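XC6422 protein (Xanthomonas campestris, PDB 2FUK) belongs to the small serine alpha/beta-hydrolases, lacks the lid found in many of them, and probably works as a hydrolytic enzyme. Local coordinates at residues A[123-128]-A[135-140]; A[142-147]-A[175-180]; A[159-164]-A[195-200]. All coordinates share one frame; numbering follows the deposited sequence.

Contact 1. Residues A[123-128]-A[135-140]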
ATOM      1  N   TYR A 123      15.072   2.105  20.002  1.00  8.39           N
ATOM      2  CA  TYR A 123      15.733   2.400  21.267  1.00  8.21           C
ATOM      3  C   TYR A 123      15.778   3.912  21.463  1.00  8.13           C
ATOM      4  O   TYR A 123      15.421   4.408  22.523  1.00  7.98           O
ATOM      5  CB  TYR A 123      17.157   1.825  21.274  1.00  9.33           C
ATOM      6  CG  TYR A 123      18.052   2.356  22.380  1.00 10.46           C
ATOM      7  CD1 TYR A 123      17.793   2.064  23.722  1.00 13.34           C
ATOM      8  CD2 TYR A 123      19.167   3.136  22.078  1.00 13.56           C
ATOM      9  CE1 TYR A 123      18.631   2.535  24.744  1.00 14.75           C
ATOM     10  CE2 TYR A 123      20.010   3.611  23.085  1.00 14.67           C
ATOM     11  CZ  TYR A 123      19.736   3.305  24.418  1.00 15.29           C
ATOM     12  OH  TYR A 123      20.577   3.759  25.415  1.00 16.20           O
ATOM     13  N   VAL A 124      16.200   4.642  20.435  1.00  7.87           N
ATOM     14  CA  VAL A 124      16.293   6.096  20.541  1.00  7.19           C
ATOM     15  C   VAL A 124      14.943   6.771  20.768  1.00  7.52           C
ATOM     16  O   VAL A 124      14.839   7.687  21.587  1.00  7.63           O
ATOM     17  CB  VAL A 124      16.964   6.716  19.281  1.00  6.79           C
ATOM     18  CG1 VAL A 124      16.952   8.242  19.371  1.00  6.69           C
ATOM     19  CG2 VAL A 124      18.391   6.227  19.172  1.00  8.76           C
ATOM     20  N   SER A 125      13.907   6.339  20.052  1.00  6.24           N
ATOM     21  CA  SER A 125      12.605   6.960  20.236  1.00  7.06           C
ATOM     22  C   SER A 125      11.981   6.614  21.585  1.00  7.48           C
ATOM     23  O   SER A 125      11.317   7.448  22.187  1.00  7.74           O
ATOM     24  CB  SER A 125      11.653   6.603  19.085  1.00  6.18           C
ATOM     25  OG  SER A 125      11.544   5.215  18.872  1.00  6.74           O
ATOM     26  N   LEU A 126      12.203   5.394  22.068  1.00  8.03           N
ATOM     27  CA  LEU A 126      11.656   5.001  23.365  1.00  7.85           C
ATOM     28  C   LEU A 126      12.345   5.800  24.479  1.00  8.98           C
ATOM     29  O   LEU A 126      11.690   6.321  25.385  1.00  9.25           O
ATOM     30  CB  LEU A 126      11.852   3.496  23.598  1.00  9.27           C
ATOM     31  CG  LEU A 126      11.356   2.964  24.944  1.00 10.44           C
ATOM     32  CD1 LEU A 126       9.871   3.247  25.102  1.00 11.66           C
ATOM     33  CD2 LEU A 126      11.630   1.470  25.040  1.00 12.35           C
ATOM     34  N   ARG A 127      13.667   5.905  24.400  1.00  8.72           N
ATOM     35  CA  ARG A 127      14.418   6.654  25.399  1.00  9.07           C
ATOM     36  C   ARG A 127      14.030   8.128  25.362  1.00  8.59           C
ATOM     37  O   ARG A 127      14.028   8.800  26.389  1.00 10.38           O
ATOM     38  CB  ARG A 127      15.926   6.500  25.162  1.00 10.44           C
ATOM     39  CG  ARG A 127      16.494   5.141  25.600  1.00 13.00           C
ATOM     40  CD  ARG A 127      17.585   5.327  26.651  1.00 13.95           C
ATOM     41  NE  ARG A 127      17.068   5.939  27.870  1.00 16.74           N
ATOM     42  CZ  ARG A 127      16.629   5.271  28.935  1.00 16.90           C
ATOM     43  NH1 ARG A 127      16.641   3.943  28.952  1.00 16.89           N
ATOM     44  NH2 ARG A 127      16.174   5.935  29.990  1.00 18.03           N
ATOM     45  N   ALA A 128      13.694   8.629  24.178  1.00  8.92           N
ATOM     46  CA  ALA A 128      13.322  10.030  24.040  1.00  7.99           C
ATOM     47  C   ALA A 128      11.852  10.308  24.338  1.00  8.20           C
ATOM     48  O   ALA A 128      11.433  11.463  24.375  1.00  7.83           O
ATOM     49  CB  ALA A 128      13.677  10.527  22.635  1.00  8.95           C
ATOM     50  N   GLN A 135       2.127  11.256  21.254  1.00  8.92           N
ATOM     51  CA  GLN A 135       0.771  10.772  21.482  1.00  8.64           C
ATOM     52  C   GLN A 135       0.751   9.263  21.263  1.00  8.67           C
ATOM     53  O   GLN A 135       0.015   8.536  21.933  1.00  8.98           O
ATOM     54  CB  GLN A 135      -0.200  11.483  20.527  1.00  8.94           C
ATOM     55  CG  GLN A 135      -1.616  10.913  20.471  1.00 11.68           C
ATOM     56  CD  GLN A 135      -2.579  11.830  19.718  1.00 12.86           C
ATOM     57  OE1 GLN A 135      -3.352  12.588  20.329  1.00 15.34           O
ATOM     58  NE2 GLN A 135      -2.525  11.779  18.385  1.00  9.94           N
ATOM     59  N   VAL A 136       1.573   8.808  20.322  1.00  7.69           N
ATOM     60  CA  VAL A 136       1.694   7.395  19.991  1.00  6.58           C
ATOM     61  C   VAL A 136       3.161   7.051  19.760  1.00  6.35           C
ATOM     62  O   VAL A 136       3.901   7.841  19.167  1.00  6.22           O
ATOM     63  CB  VAL A 136       0.915   7.042  18.696  1.00  6.60           C
ATOM     64  CG1 VAL A 136       1.357   5.671  18.164  1.00  7.80           C
ATOM     65  CG2 VAL A 136      -0.574   7.031  18.966  1.00  7.02           C
ATOM     66  N   LEU A 137       3.577   5.882  20.242  1.00  4.98           N
ATOM     67  CA  LEU A 137       4.947   5.409  20.049  1.00  5.97           C
ATOM     68  C   LEU A 137       4.880   4.042  19.381  1.00  6.48           C
ATOM     69  O   LEU A 137       4.104   3.188  19.802  1.00  6.02           O
ATOM     70  CB  LEU A 137       5.678   5.268  21.383  1.00  5.46           C
ATOM     71  CG  LEU A 137       7.108   4.718  21.306  1.00  6.41           C
ATOM     72  CD1 LEU A 137       8.016   5.709  20.584  1.00  8.49           C
ATOM     73  CD2 LEU A 137       7.627   4.459  22.713  1.00  6.91           C
ATOM     74  N   ILE A 138       5.682   3.839  18.339  1.00  4.95           N
ATOM     75  CA  ILE A 138       5.709   2.555  17.647  1.00  6.21           C
ATOM     76  C   ILE A 138       7.136   2.034  17.669  1.00  6.26           C
ATOM     77  O   ILE A 138       8.056   2.720  17.224  1.00  6.22           O
ATOM     78  CB  ILE A 138       5.252   2.697  16.184  1.00  6.00           C
ATOM     79  CG1 ILE A 138       3.811   3.202  16.141  1.00  7.63           C
ATOM     80  CG2 ILE A 138       5.365   1.359  15.470  1.00  7.09           C
ATOM     81  CD1 ILE A 138       3.417   3.771  14.799  1.00  7.31           C
ATOM     82  N   SER A 139       7.317   0.829  18.206  1.00  6.46           N
ATOM     83  CA  SER A 139       8.641   0.222  18.286  1.00  5.59           C
ATOM     84  C   SER A 139       8.688  -1.044  17.450  1.00  6.96           C
ATOM     85  O   SER A 139       7.982  -2.000  17.740  1.00  6.44           O
ATOM     86  CB  SER A 139       8.980  -0.142  19.736  1.00  6.92           C
ATOM     87  OG  SER A 139       8.826   0.974  20.590  1.00  7.37           O
ATOM     88  N   ILE A 140       9.514  -1.040  16.414  1.00  5.42           N
ATOM     89  CA  ILE A 140       9.663  -2.199  15.553  1.00  6.22           C
ATOM     90  C   ILE A 140      10.995  -2.851  15.915  1.00  6.87           C
ATOM     91  O   ILE A 140      12.051  -2.252  15.748  1.00  7.18           O
ATOM     92  CB  ILE A 140       9.668  -1.783  14.069  1.00  6.20           C
ATOM     93  CG1 ILE A 140       8.383  -1.001  13.750  1.00  8.07           C
ATOM     94  CG2 ILE A 140       9.784  -3.020  13.189  1.00  7.84           C
ATOM     95  CD1 ILE A 140       8.353  -0.397  12.349  1.00  7.02           C
TER
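L137, the residue most covered here, divides its two methyl groups between consecutive residues of the helix. CD2 of L137 meets CD1 of L126 at 3.5 Å, closer than methyl carbons normally pack, while CD1 of L137 rests 4.0 Å from OG of S125 and equally close to its CB. The bond from CA to CB of L137 points at the helix, and with CG anti to the backbone N (chi1 177°) the side chain runs out toward the helix, one methyl to S125 and the other to L126. The side chains of the two leucines cross at about a right angle; CD2 of L137 also reaches CA of L126, at 4.1 Å. The helix belongs to a beta-alpha-beta crossover: strand 112-118, helix 120-132 and strand 136-140, the two strands being parallel neighbours in the central sheet. I138, whose CB points away from this helix, packs on L208 and V212 of helix 201-212, which puts helices on both faces of the sheet. S125 meets CD1 of L137 with both CB and OG, while the polar need of OG is met within its own helix: chi1 of 53° tucks OG back over the main chain, where it hydrogen-bonds the O of G121 and, weakly, that of A122. G121 is part of a probable GxSxG nucleophile elbow at the start of the same helix.

Contact 2. Residues A[142-147]-A[175-180]; sequences PPAGRW and YDWLET
The indole of W177, on helix 171-178, meets P142 and A144 of the 142-147 loop. First in order is Y175, whose CB points away from that loop; its hydroxyl hydrogen-bonds OD2 of D164. W177 follows with its CB directed at the loop, and CG anti to the backbone N (chi1 161°) carries the six-membered ring across. CZ3 of W177 lies 4.0 Å from CG of P142, which sits at the ring edge close to its plane, whereas CE3 is 4.1 Å from CB of A144, an oblique approach. The loop that receives the indole comes after strand 136-140 of the alpha/beta-hydrolase sheet, and P143 is the centre of an inverse gamma turn closed by A144 N to P142 O at 2.7 Å; this tight turn brings P142 and A144 to the same indole. F149, further along the loop, meets the W177 ring with planes at about 50°. CD2 of L178 covers one indole face near its margin, 3.7 Å from the plane. Lastly, T180 folds back on the carbonyl O of W177, which accepts OG1 of T180 at 2.8 Å, 15° from the carbonyl plane, and its backbone N at 3.2 Å.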
ATOM      1  N   PRO A 142      12.321  -3.684  19.002  1.00  8.40           N
ATOM      2  CA  PRO A 142      13.090  -2.969  20.027  1.00  8.58           C
ATOM      3  C   PRO A 142      14.222  -3.898  20.429  1.00 10.35           C
ATOM      4  O   PRO A 142      13.982  -5.036  20.811  1.00 10.15           O
ATOM      5  CB  PRO A 142      12.071  -2.761  21.148  1.00  8.78           C
ATOM      6  CG  PRO A 142      11.131  -3.931  20.978  1.00  8.36           C
ATOM      7  CD  PRO A 142      10.961  -3.988  19.478  1.00  8.57           C
ATOM      8  N   PRO A 143      15.468  -3.421  20.344  1.00 11.38           N
ATOM      9  CA  PRO A 143      16.632  -4.237  20.689  1.00 11.97           C
ATOM     10  C   PRO A 143      16.848  -4.570  22.157  1.00 13.38           C
ATOM     11  O   PRO A 143      17.877  -4.216  22.725  1.00 11.99           O
ATOM     12  CB  PRO A 143      17.785  -3.433  20.097  1.00 12.12           C
ATOM     13  CG  PRO A 143      17.335  -2.032  20.327  1.00 14.17           C
ATOM     14  CD  PRO A 143      15.880  -2.075  19.900  1.00 11.99           C
ATOM     15  N   ALA A 144      15.883  -5.252  22.773  1.00 13.40           N
ATOM     16  CA  ALA A 144      16.029  -5.644  24.170  1.00 15.08           C
ATOM     17  C   ALA A 144      17.191  -6.625  24.250  1.00 17.15           C
ATOM     18  O   ALA A 144      17.431  -7.408  23.321  1.00 17.59           O
ATOM     19  CB  ALA A 144      14.758  -6.299  24.672  1.00 13.73           C
ATOM     20  N   GLY A 145      17.913  -6.578  25.360  1.00 18.71           N
ATOM     21  CA  GLY A 145      19.049  -7.462  25.522  1.00 21.79           C
ATOM     22  C   GLY A 145      20.365  -6.818  25.118  1.00 23.00           C
ATOM     23  O   GLY A 145      21.427  -7.312  25.502  1.00 25.37           O
ATOM     24  N   ARG A 146      20.320  -5.721  24.361  1.00 23.38           N
ATOM     25  CA  ARG A 146      21.549  -5.052  23.933  1.00 23.68           C
ATOM     26  C   ARG A 146      21.643  -3.590  24.398  1.00 23.70           C
ATOM     27  O   ARG A 146      22.743  -3.078  24.630  1.00 25.16           O
ATOM     28  CB  ARG A 146      21.674  -5.125  22.408  1.00 24.35           C
ATOM     29  CG  ARG A 146      23.114  -5.044  21.883  1.00 25.73           C
ATOM     30  CD  ARG A 146      23.967  -6.184  22.447  1.00 27.49           C
ATOM     31  NE  ARG A 146      23.412  -7.489  22.092  1.00 28.37           N
ATOM     32  CZ  ARG A 146      23.863  -8.650  22.556  1.00 27.93           C
ATOM     33  NH1 ARG A 146      24.887  -8.681  23.405  1.00 28.01           N
ATOM     34  NH2 ARG A 146      23.284  -9.783  22.174  1.00 27.77           N
ATOM     35  N   TRP A 147      20.496  -2.931  24.540  1.00 22.59           N
ATOM     36  CA  TRP A 147      20.439  -1.539  24.985  1.00 21.34           C
ATOM     37  C   TRP A 147      19.661  -1.431  26.296  1.00 21.70           C
ATOM     38  O   TRP A 147      18.882  -2.324  26.647  1.00 22.72           O
ATOM     39  CB  TRP A 147      19.766  -0.661  23.925  1.00 20.79           C
ATOM     40  CG  TRP A 147      20.483  -0.617  22.607  1.00 20.46           C
ATOM     41  CD1 TRP A 147      20.160  -1.308  21.477  1.00 20.62           C
ATOM     42  CD2 TRP A 147      21.640   0.162  22.284  1.00 19.57           C
ATOM     43  NE1 TRP A 147      21.039  -1.005  20.463  1.00 20.89           N
ATOM     44  CE2 TRP A 147      21.961  -0.106  20.933  1.00 20.65           C
ATOM     45  CE3 TRP A 147      22.439   1.062  23.004  1.00 19.93           C
ATOM     46  CZ2 TRP A 147      23.048   0.493  20.286  1.00 18.91           C
ATOM     47  CZ3 TRP A 147      23.524   1.660  22.358  1.00 20.49           C
ATOM     48  CH2 TRP A 147      23.815   1.370  21.010  1.00 19.88           C
ATOM     49  N   TYR A 175      10.183 -10.254  24.817  1.00  9.04           N
ATOM     50  CA  TYR A 175       9.029 -10.713  25.579  1.00  9.73           C
ATOM     51  C   TYR A 175       9.310 -10.751  27.082  1.00 10.97           C
ATOM     52  O   TYR A 175       8.445 -10.382  27.888  1.00 10.33           O
ATOM     53  CB  TYR A 175       8.579 -12.091  25.071  1.00  9.60           C
ATOM     54  CG  TYR A 175       8.417 -12.159  23.567  1.00  9.79           C
ATOM     55  CD1 TYR A 175       7.993 -11.042  22.840  1.00  8.37           C
ATOM     56  CD2 TYR A 175       8.715 -13.326  22.861  1.00  8.00           C
ATOM     57  CE1 TYR A 175       7.880 -11.083  21.454  1.00 10.38           C
ATOM     58  CE2 TYR A 175       8.602 -13.379  21.467  1.00 11.67           C
ATOM     59  CZ  TYR A 175       8.187 -12.250  20.772  1.00  9.95           C
ATOM     60  OH  TYR A 175       8.093 -12.271  19.398  1.00 11.26           O
ATOM     61  N   ASP A 176      10.511 -11.181  27.470  1.00 10.56           N
ATOM     62  CA  ASP A 176      10.856 -11.246  28.889  1.00 11.80           C
ATOM     63  C   ASP A 176      10.822  -9.852  29.509  1.00 11.73           C
ATOM     64  O   ASP A 176      10.527  -9.697  30.689  1.00 13.06           O
ATOM     65  CB  ASP A 176      12.254 -11.835  29.101  1.00 12.94           C
ATOM     66  CG  ASP A 176      12.314 -13.341  28.883  1.00 15.79           C
ATOM     67  OD1 ASP A 176      11.254 -13.987  28.719  1.00 16.09           O
ATOM     68  OD2 ASP A 176      13.444 -13.888  28.887  1.00 16.62           O
ATOM     69  N   TRP A 177      11.143  -8.844  28.704  1.00  9.81           N
ATOM     70  CA  TRP A 177      11.151  -7.462  29.161  1.00  9.31           C
ATOM     71  C   TRP A 177       9.732  -6.901  29.224  1.00  9.45           C
ATOM     72  O   TRP A 177       9.336  -6.291  30.221  1.00  9.93           O
ATOM     73  CB  TRP A 177      12.031  -6.619  28.218  1.00  8.51           C
ATOM     74  CG  TRP A 177      11.790  -5.138  28.267  1.00  9.28           C
ATOM     75  CD1 TRP A 177      11.843  -4.328  29.362  1.00  7.76           C
ATOM     76  CD2 TRP A 177      11.461  -4.295  27.159  1.00  9.72           C
ATOM     77  NE1 TRP A 177      11.565  -3.028  29.005  1.00  9.85           N
ATOM     78  CE2 TRP A 177      11.327  -2.982  27.656  1.00  9.90           C
ATOM     79  CE3 TRP A 177      11.266  -4.523  25.790  1.00 10.01           C
ATOM     80  CZ2 TRP A 177      11.007  -1.896  26.831  1.00 10.41           C
ATOM     81  CZ3 TRP A 177      10.948  -3.443  24.968  1.00 10.35           C
ATOM     82  CH2 TRP A 177      10.824  -2.150  25.495  1.00  9.54           C
ATOM     83  N   LEU A 178       8.961  -7.125  28.167  1.00 10.07           N
ATOM     84  CA  LEU A 178       7.597  -6.621  28.113  1.00  8.79           C
ATOM     85  C   LEU A 178       6.685  -7.205  29.185  1.00  8.72           C
ATOM     86  O   LEU A 178       5.776  -6.524  29.663  1.00  8.77           O
ATOM     87  CB  LEU A 178       6.986  -6.875  26.732  1.00  9.70           C
ATOM     88  CG  LEU A 178       7.571  -6.037  25.590  1.00  8.98           C
ATOM     89  CD1 LEU A 178       6.819  -6.336  24.291  1.00 11.36           C
ATOM     90  CD2 LEU A 178       7.477  -4.551  25.937  1.00 11.56           C
ATOM     91  N   GLU A 179       6.927  -8.452  29.578  1.00  9.28           N
ATOM     92  CA  GLU A 179       6.070  -9.077  30.581  1.00 10.91           C
ATOM     93  C   GLU A 179       6.251  -8.509  31.989  1.00 11.24           C
ATOM     94  O   GLU A 179       5.491  -8.847  32.896  1.00 11.45           O
ATOM     95  CB  GLU A 179       6.278 -10.598  30.588  1.00 12.22           C
ATOM     96  CG  GLU A 179       7.704 -11.052  30.880  1.00 15.86           C
ATOM     97  CD  GLU A 179       7.869 -12.569  30.841  1.00 15.18           C
ATOM     98  OE1 GLU A 179       7.121 -13.237  30.097  1.00 16.11           O
ATOM     99  OE2 GLU A 179       8.759 -13.093  31.544  1.00 18.57           O
ATOM    100  N   THR A 180       7.233  -7.627  32.168  1.00 11.10           N
ATOM    101  CA  THR A 180       7.480  -7.033  33.482  1.00 10.94           C
ATOM    102  C   THR A 180       6.926  -5.611  33.620  1.00 10.81           C
ATOM    103  O   THR A 180       6.947  -5.044  34.710  1.00 10.44           O
ATOM    104  CB  THR A 180       8.993  -6.962  33.802  1.00 11.67           C
ATOM    105  OG1 THR A 180       9.610  -5.973  32.967  1.00 13.64           O
ATOM    106  CG2 THR A 180       9.661  -8.307  33.572  1.00 12.58           C
TER

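Contact 3. Residues A[159-164]-A[195-200]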
ATOM      1  N   LEU A 159       2.793   0.707  20.594  1.00  7.12           N
ATOM      2  CA  LEU A 159       2.709  -0.522  19.818  1.00  6.76           C
ATOM      3  C   LEU A 159       4.088  -1.112  19.550  1.00  5.56           C
ATOM      4  O   LEU A 159       5.001  -0.397  19.135  1.00  8.23           O
ATOM      5  CB  LEU A 159       2.016  -0.246  18.481  1.00  6.87           C
ATOM      6  CG  LEU A 159       2.010  -1.355  17.425  1.00  7.82           C
ATOM      7  CD1 LEU A 159       1.171  -2.532  17.896  1.00 10.11           C
ATOM      8  CD2 LEU A 159       1.453  -0.799  16.122  1.00  9.28           C
ATOM      9  N   VAL A 160       4.227  -2.412  19.794  1.00  6.37           N
ATOM     10  CA  VAL A 160       5.480  -3.118  19.556  1.00  6.21           C
ATOM     11  C   VAL A 160       5.239  -4.226  18.533  1.00  7.53           C
ATOM     12  O   VAL A 160       4.288  -5.002  18.656  1.00  6.69           O
ATOM     13  CB  VAL A 160       6.035  -3.761  20.851  1.00  6.84           C
ATOM     14  CG1 VAL A 160       7.240  -4.642  20.516  1.00  9.18           C
ATOM     15  CG2 VAL A 160       6.443  -2.682  21.837  1.00  6.33           C
ATOM     16  N   ILE A 161       6.090  -4.281  17.515  1.00  6.66           N
ATOM     17  CA  ILE A 161       6.003  -5.304  16.481  1.00  7.54           C
ATOM     18  C   ILE A 161       7.333  -6.044  16.462  1.00  7.65           C
ATOM     19  O   ILE A 161       8.396  -5.431  16.337  1.00  7.87           O
ATOM     20  CB  ILE A 161       5.724  -4.681  15.102  1.00  7.39           C
ATOM     21  CG1 ILE A 161       4.369  -3.971  15.145  1.00  9.94           C
ATOM     22  CG2 ILE A 161       5.750  -5.758  14.021  1.00  8.24           C
ATOM     23  CD1 ILE A 161       4.065  -3.146  13.929  1.00 11.23           C
ATOM     24  N   GLN A 162       7.273  -7.364  16.593  1.00  6.85           N
ATOM     25  CA  GLN A 162       8.486  -8.164  16.628  1.00  8.06           C
ATOM     26  C   GLN A 162       8.462  -9.397  15.738  1.00  9.10           C
ATOM     27  O   GLN A 162       7.516 -10.177  15.776  1.00 10.17           O
ATOM     28  CB  GLN A 162       8.751  -8.601  18.073  1.00  8.17           C
ATOM     29  CG  GLN A 162       9.941  -9.542  18.237  1.00  8.50           C
ATOM     30  CD  GLN A 162      11.250  -8.856  17.917  1.00  8.65           C
ATOM     31  OE1 GLN A 162      12.106  -9.403  17.215  1.00 10.67           O
ATOM     32  NE2 GLN A 162      11.419  -7.656  18.440  1.00  5.50           N
ATOM     33  N   GLY A 163       9.513  -9.574  14.941  1.00  9.71           N
ATOM     34  CA  GLY A 163       9.589 -10.759  14.104  1.00  9.55           C
ATOM     35  C   GLY A 163      10.006 -11.907  15.002  1.00 10.81           C
ATOM     36  O   GLY A 163      10.973 -11.787  15.748  1.00 10.36           O
ATOM     37  N   ASP A 164       9.283 -13.020  14.950  1.00 10.86           N
ATOM     38  CA  ASP A 164       9.612 -14.150  15.806  1.00 12.48           C
ATOM     39  C   ASP A 164      10.760 -15.038  15.351  1.00 12.66           C
ATOM     40  O   ASP A 164      11.071 -16.034  16.005  1.00 14.80           O
ATOM     41  CB  ASP A 164       8.364 -14.991  16.056  1.00 12.72           C
ATOM     42  CG  ASP A 164       7.814 -14.792  17.450  1.00 15.69           C
ATOM     43  OD1 ASP A 164       6.581 -14.824  17.608  1.00 16.66           O
ATOM     44  OD2 ASP A 164       8.618 -14.617  18.395  1.00 17.14           O
ATOM     45  N   HIS A 195      14.720 -10.196  11.053  1.00  9.20           N
ATOM     46  CA  HIS A 195      14.975  -8.866  11.590  1.00  7.22           C
ATOM     47  C   HIS A 195      14.571  -7.729  10.656  1.00  7.74           C
ATOM     48  O   HIS A 195      14.062  -6.704  11.110  1.00  7.78           O
ATOM     49  CB  HIS A 195      16.454  -8.717  11.952  1.00  7.65           C
ATOM     50  CG  HIS A 195      16.772  -7.425  12.638  1.00  8.37           C
ATOM     51  ND1 HIS A 195      16.231  -7.082  13.858  1.00  6.92           N
ATOM     52  CD2 HIS A 195      17.552  -6.382  12.264  1.00  9.50           C
ATOM     53  CE1 HIS A 195      16.663  -5.883  14.206  1.00  9.13           C
ATOM     54  NE2 HIS A 195      17.467  -5.437  13.257  1.00  9.01           N
ATOM     55  N   PHE A 196      14.806  -7.904   9.356  1.00  7.23           N
ATOM     56  CA  PHE A 196      14.464  -6.873   8.381  1.00  7.28           C
ATOM     57  C   PHE A 196      13.155  -7.178   7.655  1.00  7.50           C
ATOM     58  O   PHE A 196      12.866  -6.607   6.610  1.00  8.33           O
ATOM     59  CB  PHE A 196      15.608  -6.699   7.379  1.00  7.86           C
ATOM     60  CG  PHE A 196      16.894  -6.246   8.013  1.00  8.04           C
ATOM     61  CD1 PHE A 196      17.067  -4.919   8.397  1.00  9.94           C
ATOM     62  CD2 PHE A 196      17.916  -7.155   8.266  1.00  9.53           C
ATOM     63  CE1 PHE A 196      18.240  -4.503   9.023  1.00 10.00           C
ATOM     64  CE2 PHE A 196      19.094  -6.749   8.892  1.00  9.56           C
ATOM     65  CZ  PHE A 196      19.256  -5.424   9.271  1.00  9.94           C
ATOM     66  N   PHE A 197      12.367  -8.085   8.219  1.00  8.89           N
ATOM     67  CA  PHE A 197      11.070  -8.435   7.640  1.00  9.99           C
ATOM     68  C   PHE A 197      11.134  -8.778   6.160  1.00 10.23           C
ATOM     69  O   PHE A 197      10.319  -8.302   5.362  1.00  9.58           O
ATOM     70  CB  PHE A 197      10.082  -7.286   7.859  1.00  8.73           C
ATOM     71  CG  PHE A 197       9.898  -6.914   9.306  1.00  8.57           C
ATOM     72  CD1 PHE A 197      10.862  -6.168   9.977  1.00  8.91           C
ATOM     73  CD2 PHE A 197       8.790  -7.370  10.015  1.00 10.00           C
ATOM     74  CE1 PHE A 197      10.730  -5.888  11.334  1.00  8.27           C
ATOM     75  CE2 PHE A 197       8.644  -7.096  11.375  1.00  8.88           C
ATOM     76  CZ  PHE A 197       9.615  -6.356  12.036  1.00  9.09           C
ATOM     77  N   HIS A 198      12.115  -9.603   5.801  1.00 10.71           N
ATOM     78  CA  HIS A 198      12.313 -10.041   4.424  1.00 10.72           C
ATOM     79  C   HIS A 198      11.048 -10.715   3.903  1.00 10.63           C
ATOM     80  O   HIS A 198      10.550 -11.674   4.502  1.00 10.62           O
ATOM     81  CB  HIS A 198      13.489 -11.024   4.363  1.00 10.19           C
ATOM     82  CG  HIS A 198      13.734 -11.604   3.004  1.00 12.70           C
ATOM     83  ND1 HIS A 198      14.471 -10.959   2.035  1.00 14.21           N
ATOM     84  CD2 HIS A 198      13.349 -12.783   2.461  1.00 13.23           C
ATOM     85  CE1 HIS A 198      14.536 -11.720   0.956  1.00 13.79           C
ATOM     86  NE2 HIS A 198      13.861 -12.832   1.189  1.00 14.06           N
ATOM     87  N   ARG A 199      10.540 -10.199   2.786  1.00 11.39           N
ATOM     88  CA  ARG A 199       9.331 -10.713   2.143  1.00 12.46           C
ATOM     89  C   ARG A 199       8.146 -10.710   3.109  1.00 12.02           C
ATOM     90  O   ARG A 199       7.212 -11.507   2.996  1.00 14.44           O
ATOM     91  CB  ARG A 199       9.599 -12.115   1.589  1.00 12.87           C
ATOM     92  CG  ARG A 199      10.691 -12.148   0.512  1.00 16.97           C
ATOM     93  CD  ARG A 199      10.291 -11.344  -0.724  1.00 20.19           C
ATOM     94  NE  ARG A 199      11.294 -11.364  -1.790  1.00 23.10           N
ATOM     95  CZ  ARG A 199      12.350 -10.554  -1.863  1.00 23.47           C
ATOM     96  NH1 ARG A 199      13.199 -10.664  -2.881  1.00 25.68           N
ATOM     97  NH2 ARG A 199      12.568  -9.639  -0.928  1.00 23.56           N
ATOM     98  N   LYS A 200       8.193  -9.791   4.065  1.00 11.42           N
ATOM     99  CA  LYS A 200       7.134  -9.656   5.054  1.00 11.01           C
ATOM    100  C   LYS A 200       6.778  -8.187   5.258  1.00 10.72           C
ATOM    101  O   LYS A 200       6.079  -7.849   6.209  1.00 12.53           O
ATOM    102  CB  LYS A 200       7.576 -10.254   6.393  1.00 10.14           C
ATOM    103  CG  LYS A 200       7.608 -11.767   6.436  1.00 13.16           C
ATOM    104  CD  LYS A 200       6.208 -12.344   6.532  1.00 14.34           C
ATOM    105  CE  LYS A 200       6.285 -13.852   6.728  1.00 17.06           C
ATOM    106  NZ  LYS A 200       4.965 -14.466   7.025  1.00 20.26           N
TER
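The loop carrying H195, the probable histidine of a Ser-His-Asp triad, packs against strand 158-163 through F197, which touches I161 and G163. CE2 of F197 is 4.1 Å from CG2 of I161, and CZ of F197 is 4.3 Å from the backbone N of G163. Both partners approach the phenyl ring obliquely, and the I161 and F197 side chains cross at about a right angle. I161 turns its CB toward the loop; since CG2 stands anti to the backbone N, it is this methyl, not the CG1 arm, that meets the ring. G163 has no side chain, and CZ of the ring lies near its backbone N. The F197 ring gets there by a torsion that places CG beside its own backbone N and anti to the carbonyl carbon (chi1 -57°). The backbone of F197 takes up a left-handed conformation (phi 51°, psi 46°) at the start of a type II turn from F197 to K200, closed by K200 N to F197 O at 2.9 Å. K200 then occupies the N-cap position of helix 201-212, whose L204 also packs on F197, as does M190 of strand 186-190. Two residues before F197, the CA of H195 comes within 6.2 Å of that of G163. H195 points its CB away from the strand; its ND1 hydrogen-bonds OD2 of D166, just beyond the strand, and its side chain touches S119. Such an arrangement, with the probable acid, D166, shortly after one strand and the probable histidine on a loop following the next, is consistent with the active-site layout of the alpha/beta-hydrolase fold.

In the fold
Contact 1 is the innermost, its centre about 6 Å from the centre of the chain, against about 14 Å for contact 3 and 17 Å for contact 2. The touching residues of contacts 1 and 3 are all buried; in contact 2 P142 and A144 are buried but W177 is partly exposed. All three are mainly van der Waals packing, without a hydrogen bond between the paired segments, but the partners change outward: leucine methyls, then a phenyl ring against a strand end, then an indole against a proline-containing loop. Contacts 1 and 3 share the sheet, since strands 136-140 and 158-163 are hydrogen-bonded neighbours, and I140 packs on F197. Contact 2 adjoins both: W177 reaches L126, and P142 lies on V160 and Q162.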